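Local coordinates for gala protein type 1, 3 or 4 (Legionella pneumophila subsp. pneumophila, PDB 4XA9) that is a leucine-rich repeat protein that probably binds small GTPases and may activate their GTP hydrolysis, at residues L193-I198 against L217-I222. Residues are numbered along the deposited sequence; the frame is centred on the assembly and turned at random.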
ATOM      1  N   LEU A 193      -0.984  -1.186  14.196  1.00 16.04           N
ATOM      2  CA  LEU A 193      -0.776  -2.623  14.067  1.00 18.08           C
ATOM      3  C   LEU A 193      -1.936  -3.288  13.344  1.00 20.66           C
ATOM      4  O   LEU A 193      -2.488  -4.284  13.820  1.00 21.37           O
ATOM      5  CB  LEU A 193      -0.592  -3.273  15.444  1.00 17.14           C
ATOM      6  CG  LEU A 193       0.702  -2.946  16.198  1.00 20.36           C
ATOM      7  CD1 LEU A 193       0.631  -3.439  17.638  1.00 22.15           C
ATOM      8  CD2 LEU A 193       1.905  -3.555  15.483  1.00 18.32           C
ATOM      9  N   GLY A 194      -2.306  -2.759  12.208  1.00 19.61           N
ATOM     10  CA  GLY A 194      -3.359  -3.295  11.412  1.00 18.51           C
ATOM     11  C   GLY A 194      -2.986  -4.565  10.667  1.00 19.53           C
ATOM     12  O   GLY A 194      -1.851  -4.827  10.447  1.00 18.50           O
ATOM     13  N   LYS A 195      -4.029  -5.308  10.362  1.00 18.52           N
ATOM     14  CA  LYS A 195      -3.791  -6.503   9.450  0.53 22.59           C
ATOM     15  C   LYS A 195      -2.822  -7.555  10.048  1.00 18.73           C
ATOM     16  O   LYS A 195      -1.909  -8.039   9.368  1.00 22.10           O
ATOM     17  CB  LYS A 195      -3.418  -6.114   8.090  0.53 25.28           C
ATOM     18  CG  LYS A 195      -3.782  -7.023   6.962  0.53 28.12           C
ATOM     19  CD  LYS A 195      -5.233  -6.987   6.639  0.53 32.53           C
ATOM     20  CE  LYS A 195      -5.512  -7.758   5.382  0.53 35.52           C
ATOM     21  NZ  LYS A 195      -5.768  -6.802   4.283  0.53 35.42           N
ATOM     22  N   ASN A 196      -2.857  -7.805  11.337  1.00 19.01           N
ATOM     23  CA  ASN A 196      -1.994  -8.741  11.998  1.00 20.21           C
ATOM     24  C   ASN A 196      -2.881  -9.870  12.587  1.00 25.45           C
ATOM     25  O   ASN A 196      -3.896 -10.119  12.095  1.00 24.33           O
ATOM     26  CB  ASN A 196      -1.143  -8.063  13.050  1.00 19.16           C
ATOM     27  CG  ASN A 196       0.058  -7.337  12.464  1.00 20.04           C
ATOM     28  OD1 ASN A 196       0.773  -7.870  11.672  1.00 18.38           O
ATOM     29  ND2 ASN A 196       0.227  -6.110  12.853  1.00 18.21           N
ATOM     30  N   ALA A 197      -2.450 -10.531  13.639  1.00 25.46           N
ATOM     31  CA  ALA A 197      -3.255 -11.583  14.261  1.00 25.85           C
ATOM     32  C   ALA A 197      -3.548 -11.257  15.715  1.00 25.71           C
ATOM     33  O   ALA A 197      -3.463 -12.123  16.581  1.00 27.93           O
ATOM     34  CB  ALA A 197      -2.554 -12.930  14.161  1.00 26.50           C
ATOM     35  N   ILE A 198      -3.886 -10.004  15.981  1.00 20.59           N
ATOM     36  CA  ILE A 198      -4.088  -9.549  17.350  1.00 18.62           C
ATOM     37  C   ILE A 198      -5.524  -9.800  17.804  1.00 23.30           C
ATOM     38  O   ILE A 198      -6.470  -9.577  17.048  1.00 24.56           O
ATOM     39  CB  ILE A 198      -3.716  -8.061  17.468  1.00 20.37           C
ATOM     40  CG1 ILE A 198      -2.247  -7.875  17.065  1.00 22.05           C
ATOM     41  CG2 ILE A 198      -3.965  -7.531  18.865  1.00 22.41           C
ATOM     42  CD1 ILE A 198      -1.788  -6.454  17.086  1.00 24.24           C
ATOM     43  N   LEU A 217      -5.737  -0.620  15.267  1.00 21.73           N
ATOM     44  CA  LEU A 217      -5.728  -2.077  15.328  1.00 20.12           C
ATOM     45  C   LEU A 217      -6.716  -2.679  14.336  1.00 19.55           C
ATOM     46  O   LEU A 217      -7.313  -3.727  14.596  1.00 16.38           O
ATOM     47  CB  LEU A 217      -6.058  -2.557  16.747  1.00 17.00           C
ATOM     48  CG  LEU A 217      -4.986  -2.311  17.812  1.00 18.28           C
ATOM     49  CD1 LEU A 217      -5.522  -2.606  19.211  1.00 18.16           C
ATOM     50  CD2 LEU A 217      -3.765  -3.165  17.519  1.00 16.05           C
ATOM     51  N   GLY A 218      -6.894  -2.008  13.204  1.00 18.63           N
ATOM     52  CA  GLY A 218      -7.834  -2.468  12.197  1.00 21.39           C
ATOM     53  C   GLY A 218      -7.523  -3.850  11.642  1.00 22.40           C
ATOM     54  O   GLY A 218      -6.373  -4.293  11.663  1.00 21.28           O
ATOM     55  N   SER A 219      -8.561  -4.533  11.168  1.00 17.23           N
ATOM     56  CA  SER A 219      -8.418  -5.813  10.485  1.00 20.33           C
ATOM     57  C   SER A 219      -7.578  -6.816  11.260  1.00 19.97           C
ATOM     58  O   SER A 219      -6.667  -7.434  10.709  1.00 18.14           O
ATOM     59  CB  SER A 219      -7.815  -5.607   9.095  1.00 20.82           C
ATOM     60  OG  SER A 219      -8.686  -4.838   8.290  1.00 30.63           O
ATOM     61  N   ASN A 220      -7.870  -6.952  12.548  1.00 18.75           N
ATOM     62  CA  ASN A 220      -7.297  -8.016  13.344  1.00 18.04           C
ATOM     63  C   ASN A 220      -8.422  -8.969  13.737  1.00 20.84           C
ATOM     64  O   ASN A 220      -9.362  -9.152  12.963  1.00 21.19           O
ATOM     65  CB  ASN A 220      -6.566  -7.457  14.568  1.00 17.97           C
ATOM     66  CG  ASN A 220      -5.185  -6.902  14.221  1.00 20.61           C
ATOM     67  OD1 ASN A 220      -4.248  -7.663  14.005  1.00 22.62           O
ATOM     68  ND2 ASN A 220      -5.052  -5.583  14.198  1.00 20.28           N
ATOM     69  N   GLN A 221      -8.340  -9.563  14.926  1.00 19.69           N
ATOM     70  CA  GLN A 221      -9.347 -10.527  15.370  1.00 24.47           C
ATOM     71  C   GLN A 221     -10.098 -10.019  16.606  1.00 24.28           C
ATOM     72  O   GLN A 221     -10.701 -10.796  17.341  1.00 21.77           O
ATOM     73  CB  GLN A 221      -8.695 -11.875  15.684  1.00 27.65           C
ATOM     74  CG  GLN A 221      -7.906 -12.484  14.537  1.00 34.98           C
ATOM     75  CD  GLN A 221      -7.141 -13.729  14.961  1.00 42.38           C
ATOM     76  OE1 GLN A 221      -7.525 -14.423  15.906  1.00 44.12           O
ATOM     77  NE2 GLN A 221      -6.039 -14.007  14.271  1.00 45.78           N
ATOM     78  N   ILE A 222     -10.045  -8.713  16.834  1.00 22.45           N
ATOM     79  CA  ILE A 222     -10.627  -8.125  18.034  1.00 21.10           C
ATOM     80  C   ILE A 222     -12.156  -8.177  17.956  1.00 19.31           C
ATOM     81  O   ILE A 222     -12.732  -7.944  16.895  1.00 17.82           O
ATOM     82  CB  ILE A 222     -10.115  -6.682  18.216  1.00 21.00           C
ATOM     83  CG1 ILE A 222      -8.590  -6.701  18.363  1.00 21.49           C
ATOM     84  CG2 ILE A 222     -10.777  -5.995  19.402  1.00 22.98           C
ATOM     85  CD1 ILE A 222      -7.945  -5.323  18.386  1.00 23.88           C
TER
HETATM   86  O   HOH W   1      -4.951  -9.749   9.659  1.00 36.08           O
HETATM   87  O   HOH W   2      -6.120 -11.875  11.557  1.00 51.34           O
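L217 meets the preceding repeat through CD2, which rests 3.8 Å from CB of L193 and also reaches CD1 of I198, the I198 and L217 side chains crossing at about a right angle. At G218 the contact turns to backbone: its O accepts the N-H of K195 at 2.9 Å, with CA of G194 close against the same oxygen. S219 touches the lysine, its CB against CD of K195, while its O faces CA of K195 and shares a water with O of N196. N220 carries most of the polar contact. With CG beside its own backbone N (chi1 -79°), its amide is turned into the preceding loop. ND2 of N220 gives a nearly straight bond to O of L193 (2.9 Å, 173° at the hydrogen) and another to O of L217 in its own loop; both acceptors lie in the amide plane, so the two N-H groups together fix its rotation. OD1 of N220 takes the N-H of I198 at 3.1 Å, from above the carbonyl plane, and a weaker bond from N of N196. This is the asparagine ladder of leucine-rich repeats, in which a buried amide satisfies main-chain groups of successive turns. Q221 follows with a backbone bond from its N to O of I198 (2.8 Å), and its NE2 lies 3.6 Å from CB of A197. Finally, CG1 of I222 packs near O of I198. The ladder continues on both flanks: N196 OD1 accepts from N of C172, and N244 bonds to O of L217 and N of N220. Both loops leave adjacent parallel strands, 190-192 and 214-216, for helices 203-207 and 224-230, while L193 and I198 also pack against helix 176-184.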